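Transcriptional regulator, TetR family (Vibrio parahaemolyticus, PDB 3HE0) probably binds DNA at regulatory sites and controls transcription, as TetR-family regulators with a helix-turn-helix domain and a helical C-terminal domain generally do. Local coordinates at residues V78-P83 with F131-R136; S72-G77 with R89-N94; Q22-S27 with N104-R109; G145-L150 with D191-H196. One frame throughout, in Å; residues are numbered along the deposited sequence.

In the fold
From the N terminus, interaction 3 opens first: 22-27, on helix 13-27 of the TetR-type N-terminal region, meets 104-109 at the end of helix 102-107 and closes a loop of 76 residues. Interaction 2 lies wholly within that loop, joining the end of helix 55-74 to helix 84-97. Interaction 1 starts in the linker just after 72-77 and reaches helix 132-143, crossing interactions 2 and 3 in chain order; it touches interaction 2, where the side chain of Q75 meets 131-136. Interaction 4 follows in series and ties the C terminus to the loop after helix 132-143, its centre about 34 Å from that of interaction 3.

Interaction 1 of 4, residues V78-P83 with F131-R136; sequences VNDDMP and FAQVDR
The loop between helix 55-74 and helix 84-97, which makes a type I beta turn from N79 to M82, is held against the first turn of helix 132-143 by the side chains of Q133 and R136. The amide of Q133 reaches the start of the turn, bonding D80 within it and V78 just before it. Its NE2 donates to OD1 of D80 at 2.8 Å, and the bond is bent, with 134° at the hydrogen. The donor comes from above the carboxylate plane, the two planar groups being 48° apart. A second bond from Q133 NE2, to V78 O at 3.4 Å, is straighter but weak. On the other side of the amide, Q133 OE1 lies 3.6 Å from V78 CB, so the apolar base of the valine borders the oxygen.

The second oxygen of D80 faces R136. R136 leaves the helix with CG swung opposite the backbone N (chi1 -156°) and, extended as far as NE, crosses the carboxylate at about a right angle. D80 OD2 lies 3.4 Å from R136 NE, a salt bridge of charges alone because the oxygen stands well out of the guanidinium plane. Around this surface contact, V78 and Q133 also touch M91 of helix 84-97. D80 thus takes a directed bond from Q133 at one oxygen and, at the other, probably a charge attraction without an aimed N-H.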
loop_
_atom_site.group_PDB
_atom_site.type_symbol
_atom_site.label_atom_id
_atom_site.label_comp_id
_atom_site.label_asym_id
_atom_site.label_seq_id
_atom_site.Cartn_x
_atom_site.Cartn_y
_atom_site.Cartn_z
ATOM N N VAL A 78 22.891 1.922 -7.217
ATOM C CA VAL A 78 22.633 2.712 -8.413
ATOM C C VAL A 78 23.788 3.673 -8.625
ATOM O O VAL A 78 24.215 4.330 -7.690
ATOM C CB VAL A 78 21.346 3.521 -8.295
ATOM C CG1 VAL A 78 21.140 4.369 -9.531
ATOM C CG2 VAL A 78 20.182 2.593 -8.073
ATOM N N ASN A 79 24.307 3.765 -9.840
ATOM C CA ASN A 79 25.056 4.967 -10.183
ATOM C C ASN A 79 24.570 5.561 -11.478
ATOM O O ASN A 79 24.119 4.846 -12.396
ATOM C CB ASN A 79 26.578 4.764 -10.156
ATOM C CG ASN A 79 27.092 4.005 -11.338
ATOM O OD1 ASN A 79 26.833 4.362 -12.483
ATOM N ND2 ASN A 79 27.879 2.966 -11.071
ATOM N N ASP A 80 24.663 6.884 -11.548
ATOM C CA ASP A 80 24.064 7.627 -12.645
ATOM C C ASP A 80 24.814 7.420 -13.955
ATOM O O ASP A 80 24.331 7.858 -14.993
ATOM C CB ASP A 80 23.931 9.109 -12.280
ATOM C CG ASP A 80 23.133 9.323 -10.980
ATOM O OD1 ASP A 80 22.461 8.376 -10.494
ATOM O OD2 ASP A 80 23.186 10.444 -10.433
ATOM N N ASP A 81 25.967 6.740 -13.907
ATOM C CA ASP A 81 26.640 6.261 -15.121
ATOM C C ASP A 81 25.918 5.130 -15.845
ATOM O O ASP A 81 26.011 5.036 -17.067
ATOM C CB ASP A 81 28.059 5.797 -14.805
ATOM C CG ASP A 81 28.951 6.927 -14.340
ATOM O OD1 ASP A 81 28.417 7.951 -13.843
ATOM O OD2 ASP A 81 30.187 6.788 -14.476
HETATM N N MSE A 82 25.213 4.265 -15.109
HETATM C CA MSE A 82 24.467 3.149 -15.722
HETATM C C MSE A 82 23.484 3.690 -16.770
HETATM O O MSE A 82 23.067 4.852 -16.696
HETATM C CB MSE A 82 23.661 2.360 -14.663
HETATM C CG MSE A 82 24.459 1.603 -13.563
HETATM SE SE MSE A 82 23.297 0.695 -12.159
HETATM C CE MSE A 82 24.732 -0.066 -11.033
ATOM N N PRO A 83 23.101 2.851 -17.750
ATOM C CA PRO A 83 21.979 3.207 -18.613
ATOM C C PRO A 83 20.658 3.300 -17.834
ATOM O O PRO A 83 20.539 2.741 -16.741
ATOM C CB PRO A 83 21.935 2.063 -19.634
ATOM C CG PRO A 83 23.297 1.525 -19.634
ATOM C CD PRO A 83 23.785 1.643 -18.228
ATOM N N PHE A 131 14.921 10.937 -2.178
ATOM C CA PHE A 131 14.910 10.053 -3.362
ATOM C C PHE A 131 15.519 10.731 -4.592
ATOM O O PHE A 131 14.969 10.669 -5.689
ATOM C CB PHE A 131 13.473 9.570 -3.636
ATOM C CG PHE A 131 12.954 8.657 -2.575
ATOM C CD1 PHE A 131 13.208 7.299 -2.628
ATOM C CD2 PHE A 131 12.274 9.158 -1.480
ATOM C CE1 PHE A 131 12.774 6.441 -1.608
ATOM C CE2 PHE A 131 11.834 8.303 -0.448
ATOM C CZ PHE A 131 12.084 6.941 -0.530
ATOM N N ALA A 132 16.672 11.378 -4.399
ATOM C CA ALA A 132 17.272 12.204 -5.444
ATOM C C ALA A 132 17.627 11.414 -6.704
ATOM O O ALA A 132 17.453 11.916 -7.820
ATOM C CB ALA A 132 18.518 12.979 -4.894
ATOM N N GLN A 133 18.107 10.178 -6.540
ATOM C CA GLN A 133 18.402 9.344 -7.705
ATOM C C GLN A 133 17.135 8.856 -8.428
ATOM O O GLN A 133 17.181 8.621 -9.626
ATOM C CB GLN A 133 19.339 8.182 -7.355
ATOM C CG GLN A 133 20.799 8.609 -7.122
ATOM C CD GLN A 133 21.730 7.412 -7.049
ATOM O OE1 GLN A 133 21.540 6.513 -6.226
ATOM N NE2 GLN A 133 22.734 7.385 -7.918
ATOM N N VAL A 134 15.994 8.760 -7.749
ATOM C CA VAL A 134 14.748 8.356 -8.463
ATOM C C VAL A 134 14.331 9.515 -9.374
ATOM O O VAL A 134 13.967 9.335 -10.546
ATOM C CB VAL A 134 13.595 7.995 -7.496
ATOM C CG1 VAL A 134 12.309 7.653 -8.265
ATOM C CG2 VAL A 134 14.011 6.840 -6.611
ATOM N N ASP A 135 14.419 10.725 -8.838
ATOM C CA ASP A 135 14.091 11.898 -9.638
ATOM C C ASP A 135 15.018 12.063 -10.805
ATOM O O ASP A 135 14.582 12.461 -11.889
ATOM C CB ASP A 135 14.106 13.150 -8.790
ATOM C CG ASP A 135 12.873 13.270 -7.948
ATOM O OD1 ASP A 135 11.722 13.111 -8.465
ATOM O OD2 ASP A 135 13.066 13.520 -6.753
ATOM N N ARG A 136 16.291 11.757 -10.599
ATOM C CA ARG A 136 17.272 11.950 -11.665
ATOM C C ARG A 136 17.007 10.977 -12.808
ATOM O O ARG A 136 17.038 11.379 -13.985
ATOM C CB ARG A 136 18.701 11.812 -11.154
ATOM C CG ARG A 136 19.701 12.553 -12.018
ATOM C CD ARG A 136 21.109 12.299 -11.514
ATOM N NE ARG A 136 22.088 13.313 -11.926
ATOM C CZ ARG A 136 22.190 14.552 -11.419
ATOM N NH1 ARG A 136 23.145 15.380 -11.868
ATOM N NH2 ARG A 136 21.343 14.980 -10.475
#

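Interaction 2 of 4, residues S72-G77 with R89-N94; sequences SAVQAG and RTMWLN
N94 ND2 is gripped by two backbone carbonyls where helix 55-74 ends and the linker begins. The side chain thereby joins the long helix leaving the TetR-type N-terminal region to helix 84-97 of the all-helical C-terminal region. The shorter bond runs from N94 ND2 to A76 O at 2.8 Å; it lies in the carbonyl plane, on a lone pair. The other, from N94 ND2 to V74 O at 3.0 Å, is nearly straight (173° at the hydrogen) but approaches from above the carbonyl plane of V74. Both acceptors lie close to the amide plane of N94, so the pair of bonds fixes the rotation of that flat group. N94 reaches them with CG anti to its carbonyl carbon (chi1 -69°). The backbones are close here, V74 CA and N94 CA being 5.3 Å apart.

One turn earlier on helix 84-97, the selenomethionine M91 lays its chain over the same helix end. Its CG approaches V74 O to 3.3 Å, its CB faces V74 CG1, and the extended chain carries CE to Q75 CG. The amide of Q75 turns elsewhere, its NE2 bonding to A71 O and M130 O, while M91 also packs on Q133 and V134 of helix 132-143. T90 completes the edge of the contact through its methyl, while its OG1 is bonded to E86 O: T90 CG2 rests 3.6 Å from A76 O.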
loop_
_atom_site.group_PDB
_atom_site.type_symbol
_atom_site.label_atom_id
_atom_site.label_comp_id
_atom_site.label_asym_id
_atom_site.label_seq_id
_atom_site.Cartn_x
_atom_site.Cartn_y
_atom_site.Cartn_z
ATOM N N SER A 72 17.758 4.955 0.974
ATOM C CA SER A 72 19.043 4.342 0.691
ATOM C C SER A 72 18.917 2.869 0.278
ATOM O O SER A 72 19.717 2.400 -0.530
ATOM C CB SER A 72 20.054 4.521 1.835
ATOM O OG SER A 72 19.386 4.655 3.066
ATOM N N ALA A 73 17.950 2.125 0.808
ATOM C CA ALA A 73 17.779 0.764 0.331
ATOM C C ALA A 73 17.358 0.797 -1.196
ATOM O O ALA A 73 17.975 0.163 -2.064
ATOM C CB ALA A 73 16.768 0.052 1.175
ATOM N N VAL A 74 16.352 1.603 -1.504
ATOM C CA VAL A 74 15.859 1.730 -2.859
ATOM C C VAL A 74 16.975 2.113 -3.829
ATOM O O VAL A 74 17.023 1.637 -4.950
ATOM C CB VAL A 74 14.765 2.780 -2.949
ATOM C CG1 VAL A 74 14.428 3.070 -4.432
ATOM C CG2 VAL A 74 13.539 2.307 -2.179
ATOM N N GLN A 75 17.881 2.966 -3.389
ATOM C CA GLN A 75 18.903 3.486 -4.285
ATOM C C GLN A 75 20.240 2.752 -4.220
ATOM O O GLN A 75 21.194 3.169 -4.875
ATOM C CB GLN A 75 19.024 4.990 -4.057
ATOM C CG GLN A 75 17.697 5.693 -4.478
ATOM C CD GLN A 75 17.551 7.110 -3.931
ATOM O OE1 GLN A 75 17.349 8.072 -4.684
ATOM N NE2 GLN A 75 17.664 7.241 -2.623
ATOM N N ALA A 76 20.293 1.630 -3.497
ATOM C CA ALA A 76 21.549 0.930 -3.265
ATOM C C ALA A 76 22.063 0.339 -4.570
ATOM O O ALA A 76 21.309 -0.271 -5.322
ATOM C CB ALA A 76 21.377 -0.167 -2.192
ATOM N N GLY A 77 23.337 0.563 -4.850
ATOM C CA GLY A 77 23.959 0.063 -6.053
ATOM C C GLY A 77 23.665 0.849 -7.309
ATOM O O GLY A 77 24.117 0.477 -8.383
ATOM N N ARG A 89 15.915 -1.068 -13.334
ATOM C CA ARG A 89 15.853 -2.457 -12.899
ATOM C C ARG A 89 16.446 -2.624 -11.515
ATOM O O ARG A 89 15.921 -3.396 -10.702
ATOM C CB ARG A 89 16.578 -3.388 -13.892
ATOM C CG ARG A 89 16.512 -4.894 -13.533
ATOM C CD ARG A 89 17.219 -5.817 -14.554
ATOM N NE ARG A 89 16.403 -5.959 -15.748
ATOM C CZ ARG A 89 16.550 -5.255 -16.872
ATOM N NH1 ARG A 89 15.727 -5.477 -17.891
ATOM N NH2 ARG A 89 17.517 -4.334 -16.992
ATOM N N THR A 90 17.556 -1.941 -11.241
ATOM C CA THR A 90 18.203 -2.086 -9.956
ATOM C C THR A 90 17.259 -1.661 -8.827
ATOM O O THR A 90 17.032 -2.404 -7.875
ATOM C CB THR A 90 19.534 -1.267 -9.879
ATOM O OG1 THR A 90 20.390 -1.651 -10.956
ATOM C CG2 THR A 90 20.271 -1.509 -8.577
HETATM N N MSE A 91 16.714 -0.459 -8.944
HETATM C CA MSE A 91 15.838 0.088 -7.925
HETATM C C MSE A 91 14.578 -0.761 -7.803
HETATM O O MSE A 91 14.103 -1.003 -6.698
HETATM C CB MSE A 91 15.461 1.533 -8.256
HETATM C CG MSE A 91 16.623 2.486 -8.098
HETATM SE SE MSE A 91 16.154 4.280 -8.685
HETATM C CE MSE A 91 17.828 5.171 -8.225
ATOM N N TRP A 92 14.052 -1.220 -8.934
ATOM C CA TRP A 92 12.829 -2.035 -8.931
ATOM C C TRP A 92 13.091 -3.275 -8.086
ATOM O O TRP A 92 12.284 -3.643 -7.253
ATOM C CB TRP A 92 12.449 -2.416 -10.367
ATOM C CG TRP A 92 11.067 -2.900 -10.550
ATOM C CD1 TRP A 92 10.017 -2.221 -11.124
ATOM C CD2 TRP A 92 10.556 -4.184 -10.185
ATOM N NE1 TRP A 92 8.891 -3.011 -11.129
ATOM C CE2 TRP A 92 9.206 -4.221 -10.562
ATOM C CE3 TRP A 92 11.120 -5.314 -9.593
ATOM C CZ2 TRP A 92 8.413 -5.326 -10.333
ATOM C CZ3 TRP A 92 10.325 -6.410 -9.382
ATOM C CH2 TRP A 92 8.987 -6.407 -9.750
ATOM N N LEU A 93 14.242 -3.906 -8.294
ATOM C CA LEU A 93 14.611 -5.130 -7.565
ATOM C C LEU A 93 14.967 -4.851 -6.109
ATOM O O LEU A 93 14.679 -5.656 -5.225
ATOM C CB LEU A 93 15.771 -5.856 -8.253
ATOM C CG LEU A 93 15.376 -6.649 -9.501
ATOM C CD1 LEU A 93 16.620 -7.230 -10.189
ATOM C CD2 LEU A 93 14.390 -7.771 -9.164
ATOM N N ASN A 94 15.587 -3.713 -5.840
ATOM C CA ASN A 94 15.758 -3.305 -4.439
ATOM C C ASN A 94 14.385 -3.179 -3.758
ATOM O O ASN A 94 14.212 -3.544 -2.589
ATOM C CB ASN A 94 16.518 -1.966 -4.320
ATOM C CG ASN A 94 17.991 -2.072 -4.716
ATOM O OD1 ASN A 94 18.566 -3.139 -4.670
ATOM N ND2 ASN A 94 18.602 -0.942 -5.105
#

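Interaction 3 of 4, residues Q22-S27 with N104-R109; sequences QLIAES and NAISNR. With SO4 (sulfate ion), chain D.
A25 lays its methyl against the side chain of I106, with A25 CB 3.8 Å from I106 CG1. The small A25 lets the helices approach to 4.9 Å between A25 CA and I106 CA, so that I106 CG1 also reaches the backbone, 3.7 Å from A25 N. The small A105 adds a second methyl, its CB 4.2 Å from A25 CB. On the more buried flank, I24 and I106 cross at about a right angle and meet through their branch methyls, I24 CG2 to I106 CG2 at 4.0 Å. In both, CG1 lies beside the backbone N (chi1 -68° and -66°), which places CG2 opposite that N and toward the other isoleucine. No hydrogen bond links the two segments.

Beyond the helix end, R109 bends at chi3 (76°) and brings its guanidinium near the last turn of helix 13-27. I24 O and the backbone carbon of S27 lie over one face, though I24 O is 4.0 Å from R109 NH2. At the edge, in plane, R109 NE donates to sulfate O3 at 2.9 Å. The ion, probably from the crystallisation liquor, is also bound by Q30 N and by R109 NH1 of the second subunit, so it sits where the two copies meet.

Within the all-helical fold, I24 touches L59 and V62 of helix 55-74, and I106 touches V66. Helix 13-27 of the TetR-type N-terminal region is thereby joined to helix 102-107 of the C-terminal region, with helix 55-74 packed against both.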
loop_
_atom_site.group_PDB
_atom_site.type_symbol
_atom_site.label_atom_id
_atom_site.label_comp_id
_atom_site.label_asym_id
_atom_site.label_seq_id
_atom_site.Cartn_x
_atom_site.Cartn_y
_atom_site.Cartn_z
ATOM N N GLN A 22 11.572 -1.161 16.004
ATOM C CA GLN A 22 11.234 -2.573 16.227
ATOM C C GLN A 22 9.854 -2.714 16.887
ATOM O O GLN A 22 9.019 -3.522 16.438
ATOM C CB GLN A 22 12.318 -3.283 17.053
ATOM C CG GLN A 22 12.050 -4.752 17.258
ATOM C CD GLN A 22 12.049 -5.537 15.968
ATOM O OE1 GLN A 22 12.822 -5.249 15.042
ATOM N NE2 GLN A 22 11.167 -6.522 15.884
ATOM N N LEU A 23 9.618 -1.925 17.935
ATOM C CA LEU A 23 8.348 -1.969 18.671
ATOM C C LEU A 23 7.174 -1.513 17.792
ATOM O O LEU A 23 6.092 -2.113 17.827
ATOM C CB LEU A 23 8.418 -1.125 19.958
ATOM C CG LEU A 23 9.235 -1.663 21.147
ATOM C CD1 LEU A 23 9.105 -0.770 22.390
ATOM C CD2 LEU A 23 8.873 -3.097 21.519
ATOM N N ILE A 24 7.401 -0.470 16.992
ATOM C CA ILE A 24 6.380 0.023 16.068
ATOM C C ILE A 24 6.119 -1.002 14.956
ATOM O O ILE A 24 4.959 -1.285 14.627
ATOM C CB ILE A 24 6.776 1.388 15.469
ATOM C CG1 ILE A 24 6.760 2.462 16.563
ATOM C CG2 ILE A 24 5.834 1.797 14.323
ATOM C CD1 ILE A 24 7.551 3.691 16.207
ATOM N N ALA A 25 7.179 -1.567 14.374
ATOM C CA ALA A 25 6.984 -2.641 13.395
ATOM C C ALA A 25 6.123 -3.700 14.041
ATOM O O ALA A 25 5.142 -4.122 13.454
ATOM C CB ALA A 25 8.312 -3.244 12.903
ATOM N N GLU A 26 6.455 -4.079 15.269
ATOM C CA GLU A 26 5.750 -5.172 15.942
ATOM C C GLU A 26 4.301 -4.851 16.191
ATOM O O GLU A 26 3.417 -5.591 15.763
ATOM C CB GLU A 26 6.369 -5.490 17.300
ATOM C CG GLU A 26 7.537 -6.422 17.227
ATOM C CD GLU A 26 8.318 -6.505 18.516
ATOM O OE1 GLU A 26 7.832 -6.069 19.583
ATOM O OE2 GLU A 26 9.449 -7.009 18.444
ATOM N N SER A 27 4.067 -3.755 16.903
ATOM C CA SER A 27 2.747 -3.459 17.463
ATOM C C SER A 27 2.306 -1.984 17.287
ATOM O O SER A 27 1.499 -1.467 18.063
ATOM C CB SER A 27 2.688 -3.932 18.928
ATOM O OG SER A 27 3.965 -3.878 19.555
ATOM N N ASN A 104 9.188 -1.730 5.531
ATOM C CA ASN A 104 7.867 -1.849 4.938
ATOM C C ASN A 104 6.790 -1.895 6.009
ATOM O O ASN A 104 5.762 -1.203 5.903
ATOM C CB ASN A 104 7.779 -3.097 4.067
ATOM C CG ASN A 104 8.273 -2.862 2.673
ATOM O OD1 ASN A 104 9.111 -1.987 2.433
ATOM N ND2 ASN A 104 7.758 -3.632 1.734
ATOM N N ALA A 105 7.033 -2.708 7.037
ATOM C CA ALA A 105 6.048 -2.905 8.092
ATOM C C ALA A 105 5.633 -1.550 8.731
ATOM O O ALA A 105 4.440 -1.237 8.887
ATOM C CB ALA A 105 6.603 -3.879 9.144
ATOM N N ILE A 106 6.634 -0.734 9.038
ATOM C CA ILE A 106 6.426 0.524 9.739
ATOM C C ILE A 106 5.741 1.562 8.862
ATOM O O ILE A 106 4.809 2.252 9.304
ATOM C CB ILE A 106 7.769 1.099 10.234
ATOM C CG1 ILE A 106 8.357 0.187 11.309
ATOM C CG2 ILE A 106 7.587 2.507 10.803
ATOM C CD1 ILE A 106 9.859 0.329 11.445
ATOM N N SER A 107 6.216 1.680 7.627
ATOM C CA SER A 107 5.750 2.734 6.760
ATOM C C SER A 107 4.371 2.410 6.200
ATOM O O SER A 107 3.679 3.316 5.765
ATOM C CB SER A 107 6.745 3.003 5.639
ATOM O OG SER A 107 6.816 1.902 4.770
ATOM N N ASN A 108 3.957 1.137 6.227
ATOM C CA ASN A 108 2.574 0.787 5.873
ATOM C C ASN A 108 1.527 1.279 6.876
ATOM O O ASN A 108 0.361 0.976 6.733
ATOM C CB ASN A 108 2.408 -0.727 5.683
ATOM C CG ASN A 108 2.646 -1.174 4.240
ATOM O OD1 ASN A 108 3.545 -0.668 3.565
ATOM N ND2 ASN A 108 1.832 -2.131 3.765
ATOM N N ARG A 109 1.939 2.042 7.878
ATOM C CA ARG A 109 1.015 2.594 8.857
ATOM C C ARG A 109 1.056 4.129 8.785
ATOM O O ARG A 109 0.054 4.766 8.436
ATOM C CB ARG A 109 1.392 2.082 10.254
ATOM C CG ARG A 109 1.987 0.664 10.236
ATOM C CD ARG A 109 2.519 0.240 11.581
ATOM N NE ARG A 109 1.451 -0.121 12.518
ATOM C CZ ARG A 109 1.122 -1.362 12.893
ATOM N NH1 ARG A 109 0.126 -1.543 13.757
ATOM N NH2 ARG A 109 1.765 -2.430 12.426
HETATM S S SO4 D . -1.001 2.305 14.661
HETATM O O1 SO4 D . -0.834 3.738 14.875
HETATM O O2 SO4 D . -0.442 1.596 15.808
HETATM O O3 SO4 D . -0.335 1.933 13.407
HETATM O O4 SO4 D . -2.424 1.984 14.616
#

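Interaction 4 of 4, residues G145-L150 with D191-H196; sequences GVFKPL and DAIIKH
The ring of F147 has the methyl I194 CG2 at its edge, in plane, 3.9 Å from F147 CD1, while I193 runs alongside and brings its CD1 to 3.6 Å from F147 CE1. W190 adds an edge-to-face ring contact from helix 179-193. The imidazole of H196 is turned back on its own segment: its NE2 donates to D191 O at 2.7 Å, in the ring plane and on a carbonyl lone pair, and its edge lies near D191 CA.

The backbones form a single beta bridge between F147 and I194. K195 N donates to V146 O, and K148 N donates to I193 O at 2.8 Å. Both bonds are close to straight, at 170° and 164°. A water donates to V146 O and K195 O beside the bridge. Just upstream, G145 ends helix 132-143 in a Schellman motif, which leads the chain into this pairing.

K148 carries the polar end of the contact. Its chain runs along the C-terminal segment and bends at the last torsion (chi4 58°), placing NZ 2.7 Å from A192 O and 2.7 Å from I194 O. The first carbonyl is met from above its plane and the second at a tilt. Across the dimer interface, the carboxylate of D191 of the second subunit pairs with the same amine, and the H196 rings of the two copies stack. The carbonyls of A192 and I194, at and just past the helix end, and that carboxylate would probably stabilise the ammonium charge; one amine thus touches both the C-terminal segment and the second subunit.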
loop_
_atom_site.group_PDB
_atom_site.type_symbol
_atom_site.label_atom_id
_atom_site.label_comp_id
_atom_site.label_asym_id
_atom_site.label_seq_id
_atom_site.Cartn_x
_atom_site.Cartn_y
_atom_site.Cartn_z
ATOM N N GLY A 145 13.549 11.934 -23.968
ATOM C CA GLY A 145 12.409 11.548 -24.786
ATOM C C GLY A 145 12.009 10.088 -24.630
ATOM O O GLY A 145 11.239 9.563 -25.440
ATOM N N VAL A 146 12.509 9.436 -23.579
ATOM C CA VAL A 146 12.251 8.022 -23.344
ATOM C C VAL A 146 10.975 7.832 -22.568
ATOM O O VAL A 146 10.127 7.021 -22.944
ATOM C CB VAL A 146 13.438 7.379 -22.612
ATOM C CG1 VAL A 146 13.063 6.009 -22.042
ATOM C CG2 VAL A 146 14.612 7.290 -23.576
ATOM N N PHE A 147 10.817 8.625 -21.513
ATOM C CA PHE A 147 9.644 8.541 -20.628
ATOM C C PHE A 147 8.513 9.487 -21.021
ATOM O O PHE A 147 8.739 10.538 -21.603
ATOM C CB PHE A 147 10.041 8.839 -19.181
ATOM C CG PHE A 147 10.954 7.817 -18.571
ATOM C CD1 PHE A 147 10.879 6.473 -18.929
ATOM C CD2 PHE A 147 11.831 8.178 -17.572
ATOM C CE1 PHE A 147 11.715 5.517 -18.335
ATOM C CE2 PHE A 147 12.660 7.226 -16.976
ATOM C CZ PHE A 147 12.608 5.890 -17.373
ATOM N N LYS A 148 7.285 9.067 -20.713
ATOM C CA LYS A 148 6.115 9.923 -20.820
ATOM C C LYS A 148 6.279 11.194 -19.965
ATOM O O LYS A 148 6.826 11.162 -18.835
ATOM C CB LYS A 148 4.852 9.179 -20.335
ATOM C CG LYS A 148 4.476 7.843 -21.053
ATOM C CD LYS A 148 2.997 7.436 -20.735
ATOM C CE LYS A 148 2.518 6.153 -21.430
ATOM N NZ LYS A 148 3.332 4.923 -21.134
ATOM N N PRO A 149 5.781 12.319 -20.491
ATOM C CA PRO A 149 6.009 13.598 -19.845
ATOM C C PRO A 149 5.088 13.845 -18.655
ATOM O O PRO A 149 4.284 14.745 -18.683
ATOM C CB PRO A 149 5.757 14.601 -20.986
ATOM C CG PRO A 149 4.726 13.911 -21.850
ATOM C CD PRO A 149 5.208 12.474 -21.841
ATOM N N LEU A 150 5.212 13.055 -17.601
ATOM C CA LEU A 150 4.279 13.161 -16.494
ATOM C C LEU A 150 5.102 13.567 -15.306
ATOM O O LEU A 150 6.314 13.336 -15.295
ATOM C CB LEU A 150 3.563 11.809 -16.275
ATOM C CG LEU A 150 2.715 11.297 -17.458
ATOM C CD1 LEU A 150 2.116 9.907 -17.174
ATOM C CD2 LEU A 150 1.582 12.281 -17.849
ATOM N N ASP A 191 6.941 -0.474 -19.461
ATOM C CA ASP A 191 5.959 -0.079 -20.471
ATOM C C ASP A 191 5.044 1.041 -19.983
ATOM O O ASP A 191 4.602 1.881 -20.784
ATOM C CB ASP A 191 5.078 -1.251 -20.885
ATOM C CG ASP A 191 5.757 -2.190 -21.869
ATOM O OD1 ASP A 191 6.774 -1.756 -22.456
ATOM O OD2 ASP A 191 5.254 -3.341 -22.061
ATOM N N ALA A 192 4.719 1.034 -18.693
ATOM C CA ALA A 192 3.825 2.046 -18.139
ATOM C C ALA A 192 4.460 3.433 -18.271
ATOM O O ALA A 192 3.782 4.372 -18.548
ATOM C CB ALA A 192 3.473 1.744 -16.666
ATOM N N ILE A 193 5.769 3.534 -18.112
ATOM C CA ILE A 193 6.419 4.843 -18.037
ATOM C C ILE A 193 7.097 5.294 -19.329
ATOM O O ILE A 193 7.351 6.500 -19.499
ATOM C CB ILE A 193 7.366 4.963 -16.814
ATOM C CG1 ILE A 193 8.487 3.943 -16.901
ATOM C CG2 ILE A 193 6.526 4.880 -15.494
ATOM C CD1 ILE A 193 9.615 4.119 -15.804
ATOM N N ILE A 194 7.355 4.377 -20.256
ATOM C CA ILE A 194 7.951 4.787 -21.527
ATOM C C ILE A 194 6.862 5.220 -22.532
ATOM O O ILE A 194 5.668 4.846 -22.410
ATOM C CB ILE A 194 8.896 3.717 -22.131
ATOM C CG1 ILE A 194 8.142 2.456 -22.574
ATOM C CG2 ILE A 194 10.024 3.370 -21.153
ATOM C CD1 ILE A 194 8.948 1.610 -23.600
ATOM N N LYS A 195 7.275 6.067 -23.468
ATOM C CA LYS A 195 6.469 6.463 -24.619
ATOM C C LYS A 195 6.373 5.296 -25.598
ATOM O O LYS A 195 7.304 4.509 -25.696
ATOM C CB LYS A 195 7.102 7.680 -25.306
ATOM C CG LYS A 195 6.923 8.944 -24.501
ATOM C CD LYS A 195 7.748 10.127 -25.042
ATOM C CE LYS A 195 6.994 10.919 -26.086
ATOM N NZ LYS A 195 7.753 12.131 -26.541
ATOM N N HIS A 196 5.245 5.152 -26.282
ATOM C CA HIS A 196 5.059 4.018 -27.201
ATOM C C HIS A 196 4.706 4.491 -28.608
ATOM O O HIS A 196 4.887 3.698 -29.563
ATOM C CB HIS A 196 3.982 3.050 -26.702
ATOM C CG HIS A 196 4.390 2.270 -25.489
ATOM N ND1 HIS A 196 5.142 1.116 -25.561
ATOM C CD2 HIS A 196 4.155 2.489 -24.171
ATOM C CE1 HIS A 196 5.345 0.652 -24.336
ATOM N NE2 HIS A 196 4.755 1.466 -23.475
ATOM O OXT HIS A 196 4.239 5.644 -28.807
HETATM O O HOH W 1 10.019 5.399 -25.019
#